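PDB 1DC1: type II restriction enzyme BsoBI from Geobacillus stearothermophilus, which recognises the double-stranded DNA sequence 5'-CYCGRG-3' as a homodimer and cleaves it after the first cytosine, leaving 5'-phosphates. Local coordinates for residues F116-L119 with L120-D124; P41-E44 with R45-L49; D67-D70 with A71-Y74; G127-M130 with R131-G135; N96-I99 with E100-E104. All coordinates share one frame; numbering follows the deposited sequence.

Contact 1. Residues F116-L119 with L120-D124. With nucleotides of chain B.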
# COMPACT_ATOMS: atom_id res chain seq x y z
N PHE D 116 -22.34 -0.85 14.28
CA PHE D 116 -20.96 -0.87 14.73
C PHE D 116 -20.11 -1.66 13.69
O PHE D 116 -19.01 -1.22 13.34
CB PHE D 116 -20.82 -1.56 16.10
CG PHE D 116 -21.36 -0.75 17.26
CD1 PHE D 116 -21.84 0.57 17.09
CD2 PHE D 116 -21.38 -1.30 18.54
CE1 PHE D 116 -22.35 1.32 18.19
CE2 PHE D 116 -21.88 -0.55 19.64
CZ PHE D 116 -22.36 0.74 19.46
N ARG D 117 -20.61 -2.81 13.22
CA ARG D 117 -19.86 -3.58 12.23
C ARG D 117 -19.81 -2.89 10.90
O ARG D 117 -18.78 -2.90 10.23
CB ARG D 117 -20.41 -4.99 12.11
CG ARG D 117 -19.88 -5.80 13.29
CD ARG D 117 -20.49 -7.22 13.55
NE ARG D 117 -19.71 -7.80 14.67
CZ ARG D 117 -18.53 -8.39 14.53
NH1 ARG D 117 -17.96 -8.51 13.33
NH2 ARG D 117 -17.87 -8.78 15.61
N TYR D 118 -20.93 -2.28 10.52
CA TYR D 118 -20.99 -1.56 9.26
C TYR D 118 -19.90 -0.41 9.26
O TYR D 118 -19.18 -0.24 8.28
CB TYR D 118 -22.42 -1.04 9.09
CG TYR D 118 -22.53 -0.05 7.99
CD1 TYR D 118 -22.63 -0.47 6.67
CD2 TYR D 118 -22.52 1.33 8.27
CE1 TYR D 118 -22.72 0.47 5.63
CE2 TYR D 118 -22.61 2.26 7.26
CZ TYR D 118 -22.72 1.84 5.96
OH TYR D 118 -22.88 2.78 4.98
N LEU D 119 -19.77 0.32 10.38
CA LEU D 119 -18.79 1.42 10.51
C LEU D 119 -17.35 0.91 10.59
O LEU D 119 -16.44 1.45 9.97
CB LEU D 119 -19.10 2.28 11.76
CG LEU D 119 -20.28 3.27 11.65
CD1 LEU D 119 -20.79 3.68 13.05
CD2 LEU D 119 -19.82 4.50 10.83
N LEU D 120 -17.14 -0.11 11.40
CA LEU D 120 -15.83 -0.69 11.51
C LEU D 120 -15.28 -1.07 10.12
O LEU D 120 -14.13 -0.77 9.82
CB LEU D 120 -15.88 -1.94 12.39
CG LEU D 120 -14.53 -2.64 12.57
CD1 LEU D 120 -13.65 -1.67 13.40
CD2 LEU D 120 -14.69 -4.05 13.22
N PHE D 121 -16.07 -1.77 9.29
CA PHE D 121 -15.58 -2.16 7.95
C PHE D 121 -15.56 -0.96 6.98
O PHE D 121 -14.66 -0.84 6.15
CB PHE D 121 -16.40 -3.35 7.39
CG PHE D 121 -16.25 -4.63 8.21
CD1 PHE D 121 -15.01 -5.04 8.68
CD2 PHE D 121 -17.35 -5.34 8.60
CE1 PHE D 121 -14.89 -6.13 9.55
CE2 PHE D 121 -17.24 -6.41 9.46
CZ PHE D 121 -16.02 -6.81 9.94
N GLN D 122 -16.52 -0.04 7.10
CA GLN D 122 -16.56 1.16 6.25
C GLN D 122 -15.31 2.05 6.54
O GLN D 122 -14.90 2.83 5.70
CB GLN D 122 -17.85 1.95 6.50
CG GLN D 122 -19.04 1.41 5.71
CD GLN D 122 -18.98 1.77 4.22
OE1 GLN D 122 -19.03 0.90 3.34
NE2 GLN D 122 -18.89 3.05 3.94
N GLY D 123 -14.73 1.93 7.72
CA GLY D 123 -13.54 2.71 8.02
C GLY D 123 -12.40 2.38 7.06
O GLY D 123 -11.58 3.23 6.74
N ASP D 124 -12.34 1.13 6.59
CA ASP D 124 -11.27 0.76 5.65
C ASP D 124 -11.60 1.41 4.29
O ASP D 124 -10.70 1.76 3.53
CB ASP D 124 -11.20 -0.77 5.52
CG ASP D 124 -9.77 -1.30 5.25
OD1 ASP D 124 -8.81 -0.55 5.03
OD2 ASP D 124 -9.62 -2.53 5.28
P DA B 9 -9.79 -5.26 1.16
OP1 DA B 9 -9.53 -5.77 2.54
OP2 DA B 9 -10.46 -6.16 0.19
O5' DA B 9 -10.56 -3.84 1.19
C5' DA B 9 -10.69 -3.03 2.39
C4' DA B 9 -10.57 -1.56 2.05
O4' DA B 9 -9.20 -1.14 1.93
C3' DA B 9 -11.22 -1.12 0.75
O3' DA B 9 -12.64 -1.04 0.88
C2' DA B 9 -10.52 0.20 0.47
C1' DA B 9 -9.11 -0.06 1.00
N9 DA B 9 -8.20 -0.47 -0.07
C8 DA B 9 -8.04 -1.73 -0.61
N7 DA B 9 -7.15 -1.78 -1.57
C5 DA B 9 -6.69 -0.47 -1.68
C6 DA B 9 -5.73 0.14 -2.52
N6 DA B 9 -5.01 -0.50 -3.44
N1 DA B 9 -5.53 1.45 -2.36
C2 DA B 9 -6.22 2.12 -1.43
N3 DA B 9 -7.13 1.67 -0.59
C4 DA B 9 -7.32 0.35 -0.76
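Gln122 lays its CG over one face of the Tyr118 ring, one helical turn back, in a CH-pi contact: CG sits 3.8 Å from the centroid of the six-membered ring of Tyr118, close to the ring normal but shifted toward the rim on the hydroxyl side. Tyr118 reaches this position because its CG is anti to the backbone N (chi1 168°), which carries the ring forward along the helix. On Gln122, CG is anti to the carbonyl carbon and so sits over the ring, and the bend at chi2 lays the amide beyond it almost parallel to the ring, the two planes only 7° apart. Farther round the helix, Arg117 NH1 comes within 4.3 Å of Phe121 CZ, and the Phe121 ring meets the Arg117 carbonyl obliquely, with CD2 3.3 Å from Arg117 O.

Beneath the side chains, four consecutive i to i+4 backbone bonds set the spacing; Phe121 N to Arg117 O, at 3.1 Å, is nearly straight at the hydrogen (170°). The polar end of Arg117 is held from outside: NE by a salt bridge to Glu113, NH1 by Ser39 of the second subunit. Tyr118 also packs on Arg45, Leu49 and Ala71, and Leu119 meets Phe116 of the second subunit. At the far end the Asp124 carboxylate lies against the sugar of DA9 of chain B and forms a long, weak ion pair with Arg131 of the second subunit. The Tyr118-Gln122 pair is a buried i to i+4 CH-pi contact on helix 110-152, where that helix packs on helices 21-53 and 69-75 and on the second subunit.

Contact 2. Residues P41-E44 with R45-L49; sequences PYIE and RARAL
Arg45 starts with CG anti to its carbonyl carbon (chi1 -77°) and then bends at chi3 (-70°), which turns its guanidinium back along the helix and over the ring of Tyr42, three residues earlier. NH2 does the touching: it sits above the centre of the ring, 3.5 Å from Tyr42 CG and nearly as close to the other ring carbons. The two planes stand 78° apart, and the guanidinium therefore meets the ring with its edge, a cation-pi contact in which CZ of Arg45 lies 4.5 Å from the centroid of the Tyr42 ring. One guanidinium face lies over the carbonyl of Pro41, whose O is 3.5 Å from Arg45 CZ. That same O accepts the backbone bond from Arg45 N at 3.0 Å, with the donor well above the carbonyl plane.

On the other side of the helix Arg47 bends at chi2 and runs past the Ile43 carbonyl, CG 3.4 Å from Ile43 O, before NH2 pairs with Glu113 of the second subunit. The Tyr42 hydroxyl makes a weak hydrogen bond to Thr129 on helix 110-152. The pairing is an i to i+3 cation-pi contact along helix 21-53, between a buried aromatic ring and an arginine on the exposed side.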
# COMPACT_ATOMS: atom_id res chain seq x y z
N PRO D 41 -20.11 12.10 5.74
CA PRO D 41 -21.06 11.27 4.99
C PRO D 41 -21.07 9.82 5.47
O PRO D 41 -22.11 9.14 5.34
CB PRO D 41 -20.56 11.37 3.56
CG PRO D 41 -19.80 12.65 3.50
CD PRO D 41 -19.13 12.73 4.82
N TYR D 42 -19.94 9.32 6.01
CA TYR D 42 -19.91 7.92 6.48
C TYR D 42 -20.74 7.76 7.74
O TYR D 42 -21.52 6.80 7.87
CB TYR D 42 -18.48 7.45 6.76
CG TYR D 42 -17.70 7.30 5.49
CD1 TYR D 42 -17.15 8.43 4.88
CD2 TYR D 42 -17.53 6.05 4.88
CE1 TYR D 42 -16.45 8.33 3.70
CE2 TYR D 42 -16.81 5.93 3.68
CZ TYR D 42 -16.28 7.09 3.11
OH TYR D 42 -15.51 7.03 1.98
N ILE D 43 -20.59 8.70 8.66
CA ILE D 43 -21.36 8.65 9.90
C ILE D 43 -22.86 8.86 9.62
O ILE D 43 -23.72 8.19 10.21
CB ILE D 43 -20.87 9.71 10.92
CG1 ILE D 43 -19.37 9.51 11.22
CG2 ILE D 43 -21.76 9.65 12.22
CD1 ILE D 43 -19.00 8.14 11.82
N GLU D 44 -23.18 9.77 8.70
CA GLU D 44 -24.58 10.02 8.39
C GLU D 44 -25.19 8.79 7.70
O GLU D 44 -26.35 8.46 7.98
CB GLU D 44 -24.77 11.27 7.52
CG GLU D 44 -26.23 11.73 7.57
CD GLU D 44 -26.54 12.98 6.75
OE1 GLU D 44 -25.61 13.53 6.13
OE2 GLU D 44 -27.72 13.41 6.75
N ARG D 45 -24.44 8.10 6.83
CA ARG D 45 -24.98 6.88 6.21
C ARG D 45 -25.25 5.81 7.31
O ARG D 45 -26.22 5.06 7.21
CB ARG D 45 -24.04 6.33 5.13
CG ARG D 45 -24.12 7.13 3.80
CD ARG D 45 -23.28 6.47 2.66
NE ARG D 45 -21.83 6.59 2.87
CZ ARG D 45 -21.09 7.60 2.42
NH1 ARG D 45 -21.66 8.58 1.73
NH2 ARG D 45 -19.80 7.65 2.69
N ALA D 46 -24.40 5.75 8.35
CA ALA D 46 -24.59 4.83 9.46
C ALA D 46 -25.87 5.25 10.23
O ALA D 46 -26.66 4.38 10.59
CB ALA D 46 -23.36 4.81 10.36
N ARG D 47 -26.09 6.55 10.44
CA ARG D 47 -27.29 7.03 11.12
C ARG D 47 -28.52 6.63 10.29
O ARG D 47 -29.54 6.19 10.82
CB ARG D 47 -27.27 8.58 11.26
CG ARG D 47 -26.23 9.20 12.21
CD ARG D 47 -26.61 9.11 13.68
NE ARG D 47 -25.63 9.72 14.58
CZ ARG D 47 -25.67 9.69 15.92
NH1 ARG D 47 -26.64 9.07 16.56
NH2 ARG D 47 -24.74 10.31 16.64
N ALA D 48 -28.43 6.80 8.97
CA ALA D 48 -29.53 6.47 8.10
C ALA D 48 -29.79 4.98 8.09
O ALA D 48 -30.95 4.55 8.08
CB ALA D 48 -29.23 6.95 6.71
N LEU D 49 -28.71 4.18 8.12
CA LEU D 49 -28.86 2.71 8.15
C LEU D 49 -29.58 2.30 9.42
O LEU D 49 -30.43 1.44 9.37
CB LEU D 49 -27.50 1.97 8.10
CG LEU D 49 -27.45 0.40 8.24
CD1 LEU D 49 -28.17 -0.34 7.07
CD2 LEU D 49 -25.98 -0.04 8.34

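Contact 3. Residues D67-D70 with A71-Y74. With nucleotides of chain B.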
# COMPACT_ATOMS: atom_id res chain seq x y z
N ASP D 67 -33.66 -2.31 0.88
CA ASP D 67 -32.87 -1.07 0.86
C ASP D 67 -31.54 -1.10 1.62
O ASP D 67 -30.66 -0.27 1.39
CB ASP D 67 -33.78 0.07 1.37
CG ASP D 67 -34.73 -0.39 2.57
OD1 ASP D 67 -35.56 -1.35 2.41
OD2 ASP D 67 -34.67 0.22 3.67
N ILE D 68 -31.38 -2.07 2.52
CA ILE D 68 -30.20 -2.21 3.33
C ILE D 68 -29.33 -3.44 3.01
O ILE D 68 -28.33 -3.69 3.70
CB ILE D 68 -30.58 -2.29 4.82
CG1 ILE D 68 -31.33 -3.57 5.08
CG2 ILE D 68 -31.44 -1.07 5.23
CD1 ILE D 68 -31.54 -3.79 6.57
N GLN D 69 -29.68 -4.21 1.99
CA GLN D 69 -28.88 -5.40 1.69
C GLN D 69 -27.41 -5.15 1.36
O GLN D 69 -26.54 -5.95 1.75
CB GLN D 69 -29.52 -6.28 0.60
CG GLN D 69 -30.94 -6.80 0.95
CD GLN D 69 -31.04 -7.44 2.33
OE1 GLN D 69 -30.46 -8.53 2.59
NE2 GLN D 69 -31.76 -6.77 3.25
N ASP D 70 -27.08 -4.07 0.67
CA ASP D 70 -25.68 -3.80 0.37
C ASP D 70 -24.92 -3.47 1.64
O ASP D 70 -23.79 -3.94 1.83
CB ASP D 70 -25.60 -2.68 -0.66
CG ASP D 70 -26.22 -3.10 -2.00
OD1 ASP D 70 -25.90 -4.19 -2.52
OD2 ASP D 70 -27.04 -2.35 -2.54
N ALA D 71 -25.55 -2.70 2.52
CA ALA D 71 -24.99 -2.33 3.83
C ALA D 71 -24.77 -3.63 4.65
O ALA D 71 -23.75 -3.80 5.31
CB ALA D 71 -25.94 -1.39 4.57
N LEU D 72 -25.75 -4.55 4.62
CA LEU D 72 -25.63 -5.83 5.32
C LEU D 72 -24.42 -6.62 4.77
O LEU D 72 -23.65 -7.20 5.56
CB LEU D 72 -26.88 -6.72 5.17
CG LEU D 72 -28.23 -6.35 5.77
CD1 LEU D 72 -29.17 -7.57 5.59
CD2 LEU D 72 -28.08 -6.00 7.24
N LEU D 73 -24.26 -6.64 3.45
CA LEU D 73 -23.13 -7.36 2.87
C LEU D 73 -21.85 -6.69 3.34
O LEU D 73 -20.91 -7.39 3.76
CB LEU D 73 -23.16 -7.36 1.34
CG LEU D 73 -21.98 -8.04 0.58
CD1 LEU D 73 -21.87 -9.56 0.95
CD2 LEU D 73 -22.19 -7.85 -0.93
N TYR D 74 -21.80 -5.35 3.34
CA TYR D 74 -20.60 -4.69 3.79
C TYR D 74 -20.29 -4.98 5.26
O TYR D 74 -19.15 -5.30 5.60
CB TYR D 74 -20.69 -3.17 3.56
CG TYR D 74 -19.32 -2.57 3.26
CD1 TYR D 74 -18.38 -2.36 4.30
CD2 TYR D 74 -18.91 -2.30 1.94
CE1 TYR D 74 -17.06 -1.89 4.03
CE2 TYR D 74 -17.61 -1.84 1.67
CZ TYR D 74 -16.70 -1.65 2.74
OH TYR D 74 -15.42 -1.27 2.51
P DG B 10 -13.55 -0.76 -0.41
OP1 DG B 10 -14.95 -0.97 0.05
OP2 DG B 10 -13.03 -1.55 -1.55
O5' DG B 10 -13.34 0.81 -0.60
C5' DG B 10 -13.46 1.44 -1.85
C4' DG B 10 -12.54 2.64 -1.89
O4' DG B 10 -11.19 2.22 -1.63
C3' DG B 10 -12.50 3.27 -3.28
O3' DG B 10 -13.39 4.35 -3.32
C2' DG B 10 -11.08 3.75 -3.45
C1' DG B 10 -10.30 2.76 -2.61
N9 DG B 10 -9.74 1.65 -3.37
C8 DG B 10 -10.03 0.31 -3.20
N7 DG B 10 -9.31 -0.47 -3.94
C5 DG B 10 -8.50 0.41 -4.67
C6 DG B 10 -7.47 0.13 -5.65
O6 DG B 10 -7.11 -0.95 -6.11
N1 DG B 10 -6.86 1.32 -6.11
C2 DG B 10 -7.25 2.60 -5.74
N2 DG B 10 -6.59 3.63 -6.35
N3 DG B 10 -8.23 2.86 -4.86
C4 DG B 10 -8.78 1.72 -4.35
O HOH W 1 -27.64 -1.00 1.44
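Gln69 and Leu72 run side by side and point the same way. The O/N end of the glutamine amide faces Leu72 CD1, which lies beyond it and out of its plane: OE1 of Gln69 is 3.4 Å from CD1 of Leu72 and its NE2 only slightly farther. NE2 also donates to the carbonyls of Leu65 and Leu62, which fixes the amide's rotation. Ile68 reaches the second branch of Leu72 at a slant; from CG1, placed by a chi1 of 67°, its chain extends (chi2 171°) to bring CD1 of Ile68 4.2 Å from CD2 of Leu72. An alanine at Leu72 would lose both branches and is likely to leave the Gln69 amide and the Ile68 tip without their apolar neighbour.

Ile68 O accepts from Leu72 N at 2.9 Å, and a water joins Asp67 O to Ala71 N, 2.9 Å from the latter. Tyr74 leads away from this first turn to the DNA: its OH donates to OP1 of DG10 of chain B across 2.5 Å, with the phosphate oxygen in the plane of the ring at its edge. This is the opening of the short helix 69-75, packed by Ile68 and Leu72 on helices 21-53, 88-103 and 110-152 and carrying a tyrosine that binds a DNA phosphate.

Contact 4. Residues G127-M130 with R131-G135. With nucleotides of chain B; nucleotides of chain A.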
# COMPACT_ATOMS: atom_id res chain seq x y z
N GLY D 127 -10.55 5.00 4.56
CA GLY D 127 -9.10 4.97 4.42
C GLY D 127 -8.68 4.88 2.96
O GLY D 127 -7.78 5.61 2.55
N GLY D 128 -9.35 4.02 2.18
CA GLY D 128 -9.07 3.89 0.76
C GLY D 128 -9.33 5.19 0.02
O GLY D 128 -8.51 5.62 -0.79
N THR D 129 -10.45 5.82 0.31
CA THR D 129 -10.84 7.08 -0.29
C THR D 129 -9.79 8.17 0.01
O THR D 129 -9.37 8.91 -0.90
CB THR D 129 -12.19 7.48 0.26
OG1 THR D 129 -13.19 6.81 -0.51
CG2 THR D 129 -12.40 8.99 0.23
N MET D 130 -9.35 8.23 1.26
CA MET D 130 -8.36 9.22 1.70
C MET D 130 -7.01 9.04 0.96
O MET D 130 -6.36 10.02 0.62
CB MET D 130 -8.17 9.09 3.21
CG MET D 130 -9.24 9.78 4.06
SD MET D 130 -9.51 11.51 3.53
CE MET D 130 -7.91 12.20 3.66
N ARG D 131 -6.56 7.80 0.74
CA ARG D 131 -5.29 7.56 0.02
C ARG D 131 -5.40 8.13 -1.42
O ARG D 131 -4.49 8.76 -1.90
CB ARG D 131 -4.97 6.03 0.06
CG ARG D 131 -4.61 5.56 1.54
CD ARG D 131 -4.51 4.02 1.67
NE ARG D 131 -3.94 3.52 2.94
CZ ARG D 131 -4.51 3.71 4.13
NH1 ARG D 131 -5.63 4.37 4.22
NH2 ARG D 131 -4.03 3.14 5.21
N ASN D 132 -6.56 7.98 -2.06
CA ASN D 132 -6.79 8.51 -3.40
C ASN D 132 -6.86 10.04 -3.32
O ASN D 132 -6.34 10.72 -4.20
CB ASN D 132 -8.10 7.92 -3.99
CG ASN D 132 -7.92 6.50 -4.52
OD1 ASN D 132 -7.43 6.31 -5.63
ND2 ASN D 132 -8.30 5.50 -3.74
N ILE D 133 -7.48 10.58 -2.27
CA ILE D 133 -7.57 12.03 -2.12
C ILE D 133 -6.16 12.66 -2.00
O ILE D 133 -5.87 13.66 -2.66
CB ILE D 133 -8.41 12.37 -0.90
CG1 ILE D 133 -9.90 12.21 -1.25
CG2 ILE D 133 -8.11 13.79 -0.48
CD1 ILE D 133 -10.87 12.23 -0.08
N ALA D 134 -5.31 12.06 -1.18
CA ALA D 134 -3.95 12.52 -1.01
C ALA D 134 -3.25 12.57 -2.36
O ALA D 134 -2.49 13.51 -2.64
CB ALA D 134 -3.21 11.60 -0.12
N GLY D 135 -3.48 11.57 -3.21
CA GLY D 135 -2.85 11.56 -4.51
C GLY D 135 -3.30 12.71 -5.40
O GLY D 135 -2.49 13.39 -6.04
P DG B 10 -13.55 -0.76 -0.41
OP1 DG B 10 -14.95 -0.97 0.05
OP2 DG B 10 -13.03 -1.55 -1.55
O5' DG B 10 -13.34 0.81 -0.60
C5' DG B 10 -13.46 1.44 -1.85
C4' DG B 10 -12.54 2.64 -1.89
O4' DG B 10 -11.19 2.22 -1.63
C3' DG B 10 -12.50 3.27 -3.28
O3' DG B 10 -13.39 4.35 -3.32
C2' DG B 10 -11.08 3.75 -3.45
C1' DG B 10 -10.30 2.76 -2.61
N9 DG B 10 -9.74 1.65 -3.37
C8 DG B 10 -10.03 0.31 -3.20
N7 DG B 10 -9.31 -0.47 -3.94
C5 DG B 10 -8.50 0.41 -4.67
C6 DG B 10 -7.47 0.13 -5.65
O6 DG B 10 -7.11 -0.95 -6.11
N1 DG B 10 -6.86 1.32 -6.11
C2 DG B 10 -7.25 2.60 -5.74
N2 DG B 10 -6.59 3.63 -6.35
N3 DG B 10 -8.23 2.86 -4.86
C4 DG B 10 -8.78 1.72 -4.35
P DC A 7 0.18 8.92 -4.15
OP1 DC A 7 0.45 10.35 -3.92
OP2 DC A 7 1.23 8.05 -4.75
O5' DC A 7 -0.22 8.25 -2.76
C5' DC A 7 -1.24 8.82 -1.92
C4' DC A 7 -1.41 7.98 -0.67
O4' DC A 7 -1.84 6.62 -0.97
C3' DC A 7 -0.15 7.87 0.20
O3' DC A 7 -0.52 7.96 1.56
C2' DC A 7 0.30 6.44 -0.01
C1' DC A 7 -1.00 5.70 -0.28
N1 DC A 7 -0.79 4.50 -1.11
C2 DC A 7 -1.29 3.25 -0.64
O2 DC A 7 -2.09 3.23 0.33
N3 DC A 7 -0.93 2.10 -1.28
C4 DC A 7 -0.17 2.18 -2.39
N4 DC A 7 0.20 1.03 -2.98
C5 DC A 7 0.26 3.44 -2.94
C6 DC A 7 -0.07 4.56 -2.27
P DG A 8 0.45 8.63 2.66
OP1 DG A 8 0.13 10.04 2.74
OP2 DG A 8 1.85 8.20 2.51
O5' DG A 8 -0.15 8.01 4.01
C5' DG A 8 -1.59 8.05 4.29
C4' DG A 8 -1.99 6.80 5.04
O4' DG A 8 -1.77 5.66 4.16
C3' DG A 8 -1.16 6.54 6.30
O3' DG A 8 -1.94 5.81 7.27
C2' DG A 8 -0.09 5.58 5.81
C1' DG A 8 -0.88 4.75 4.77
N9 DG A 8 -0.07 4.10 3.74
C8 DG A 8 0.99 4.67 3.06
N7 DG A 8 1.59 3.85 2.24
C5 DG A 8 0.87 2.66 2.36
C6 DG A 8 1.07 1.36 1.73
O6 DG A 8 1.94 1.03 0.93
N1 DG A 8 0.13 0.42 2.16
C2 DG A 8 -0.87 0.67 3.07
N2 DG A 8 -1.70 -0.34 3.35
N3 DG A 8 -1.06 1.85 3.68
C4 DG A 8 -0.16 2.79 3.28
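Gly127 and Gly128 accept from Arg131 and Asn132 in a regular alpha-helical run of i to i+4 bonds. Arg131 N to Gly127 O measures 3.1 Å, whereas the Asn132 N to Gly128 O bond is weak. Gly128 lies against DG10 of chain B, and a CB there would clash with the sugar O4'.

Asn132 reads the guanine of DG10 of chain B with both ends of its amide: OD1 accepts from N2 at 2.9 Å (174°), and ND2 donates to N3 at 2.9 Å. ND2 also donates to Gly128 O across 3.0 Å, the donor lying above that carbonyl plane, and this second bond helps fix the amide's rotation. Arg131, a DNA-interacting residue extended from CG to NE, carries its guanidinium to the other strand. O4' of DG8 of chain A lies over one face, 3.3 Å from Arg131 NE. NH1 returns a weak bond to Gly127 O and forms a long, weak ion pair with Asp124 of the second subunit; NH2 donates a hydrogen bond to a further sugar of the DNA. A leucine in place of Arg131 would probably leave that sugar without its donor and lose the weak second bond to Gly127 O.

Elsewhere on the turn, Thr129 CG2 and Met130 SD meet Ile133 CD1, at 3.6 Å for the threonine, and Met130 packs on Phe31. Guanine N2 and N3 both belong to the minor-groove edge, so this turn of helix 110-152 forms part of the minor-groove recognition site.

Contact 5. Residues N96-I99 with E100-E104; sequences NNLI and ENFLE
Leu98 makes two of the three apolar side-chain contacts, meeting two residues of the next turn. Its CD1 touches Phe102 CD2 at 4.0 Å, the two side chains crossing at about a right angle, while CG of Leu98 comes within 4.1 Å of Leu103 CG. The leucine can do both because its CG stands anti to the backbone N (chi1 166°), which sends CD1 forward along the helix. Ile99 adds its CG1 against Leu103 CD1, 4.2 Å apart.

Among the backbone bonds, Glu100 N to Asn96 O (2.8 Å) and Asn101 N to Asn97 O are ordinary i to i+4 bonds. After them the turn widens. Leu98 O is gripped twice, by Phe102 N at 3.0 Å and by Leu103 N at 3.1 Å; the first donor stands above the carbonyl plane and the second lies in it. The five-residue reach to Leu103 marks a pi-type turn.

The polar side chains lie on the outer side. Asn97 and Asn101 run alongside each other, amide planes 20° apart, with Asn101 ND2 3.5 Å from Asn97 CB. A long, weak ion pair links Glu104 to Lys60.

Phe102 forms a cation-pi contact with Arg117 of helix 110-152 and touches Thr40 of the second subunit. Leu98 rests on Leu114 of that same helix, and Leu103 on Pro59 and Leu62 in the loop region following helix 21-53, so this part of helix 88-103 is wedged between these two parts.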
# COMPACT_ATOMS: atom_id res chain seq x y z
N ASN D 96 -25.82 -14.19 5.89
CA ASN D 96 -26.34 -15.12 6.89
C ASN D 96 -25.32 -15.32 8.02
O ASN D 96 -25.70 -15.45 9.19
CB ASN D 96 -26.71 -16.46 6.24
CG ASN D 96 -27.89 -16.32 5.27
OD1 ASN D 96 -28.77 -15.45 5.44
ND2 ASN D 96 -27.91 -17.16 4.23
N ASN D 97 -24.04 -15.31 7.68
CA ASN D 97 -23.02 -15.49 8.71
C ASN D 97 -23.07 -14.33 9.68
O ASN D 97 -22.94 -14.52 10.89
CB ASN D 97 -21.65 -15.58 8.06
CG ASN D 97 -21.46 -16.88 7.28
OD1 ASN D 97 -22.17 -17.88 7.52
ND2 ASN D 97 -20.51 -16.88 6.32
N LEU D 98 -23.30 -13.14 9.15
CA LEU D 98 -23.37 -11.95 9.99
C LEU D 98 -24.57 -12.10 10.93
O LEU D 98 -24.46 -11.86 12.15
CB LEU D 98 -23.52 -10.70 9.10
CG LEU D 98 -23.94 -9.45 9.87
CD1 LEU D 98 -22.86 -9.04 10.88
CD2 LEU D 98 -24.27 -8.31 8.86
N ILE D 99 -25.71 -12.49 10.37
CA ILE D 99 -26.90 -12.68 11.19
C ILE D 99 -26.70 -13.78 12.25
O ILE D 99 -26.96 -13.54 13.42
CB ILE D 99 -28.16 -12.99 10.29
CG1 ILE D 99 -28.59 -11.73 9.54
CG2 ILE D 99 -29.33 -13.50 11.16
CD1 ILE D 99 -29.59 -12.00 8.46
N GLU D 100 -26.19 -14.95 11.86
CA GLU D 100 -26.02 -16.05 12.81
C GLU D 100 -24.88 -15.91 13.76
O GLU D 100 -25.01 -16.31 14.91
CB GLU D 100 -25.87 -17.38 12.07
CG GLU D 100 -27.04 -17.67 11.11
CD GLU D 100 -26.86 -18.95 10.30
OE1 GLU D 100 -25.76 -19.53 10.38
OE2 GLU D 100 -27.80 -19.36 9.59
N ASN D 101 -23.78 -15.33 13.30
CA ASN D 101 -22.60 -15.23 14.15
C ASN D 101 -22.53 -14.01 15.02
O ASN D 101 -21.88 -14.03 16.08
CB ASN D 101 -21.32 -15.29 13.31
CG ASN D 101 -21.22 -16.56 12.52
OD1 ASN D 101 -21.67 -17.61 12.99
ND2 ASN D 101 -20.62 -16.49 11.32
N PHE D 102 -23.17 -12.94 14.59
CA PHE D 102 -23.08 -11.71 15.37
C PHE D 102 -24.40 -11.05 15.83
O PHE D 102 -24.54 -10.66 17.00
CB PHE D 102 -22.22 -10.70 14.59
CG PHE D 102 -20.85 -11.22 14.28
CD1 PHE D 102 -19.93 -11.42 15.31
CD2 PHE D 102 -20.46 -11.49 12.99
CE1 PHE D 102 -18.63 -11.88 15.04
CE2 PHE D 102 -19.15 -11.94 12.72
CZ PHE D 102 -18.24 -12.13 13.74
N LEU D 103 -25.36 -10.96 14.93
CA LEU D 103 -26.57 -10.26 15.27
C LEU D 103 -27.45 -11.03 16.21
O LEU D 103 -27.92 -10.47 17.18
CB LEU D 103 -27.32 -9.82 14.01
CG LEU D 103 -26.50 -8.99 12.98
CD1 LEU D 103 -27.41 -8.42 11.90
CD2 LEU D 103 -25.73 -7.85 13.68
N GLU D 104 -27.67 -12.30 15.96
CA GLU D 104 -28.51 -13.06 16.89
C GLU D 104 -27.84 -13.10 18.26
O GLU D 104 -28.46 -12.87 19.29
CB GLU D 104 -28.77 -14.40 16.28
CG GLU D 104 -29.28 -14.18 14.90
CD GLU D 104 -29.96 -15.36 14.28
OE1 GLU D 104 -29.37 -16.45 14.33
OE2 GLU D 104 -31.08 -15.15 13.75

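In the fold
Contacts 1 and 4 lie on the same helix, 110-152, their centres about 17 Å apart, yet contact 1 is wholly buried among helices while contact 4 faces the DNA bases. Contact 2, on helix 21-53, packs beside contact 1 through Ala46 and Leu49 and is more exposed on its arginine side. Contact 3 touches contacts 1, 2 and 5, joining three longer helices with mainly apolar side chains. Contact 5 is the most remote from contact 4, about 31 Å between centres, and combines a leucine-rich inner side with polar residues outside. Cation-pi chemistry appears in contact 2 and between contacts 1 and 5; base-specific hydrogen bonds belong to contact 4.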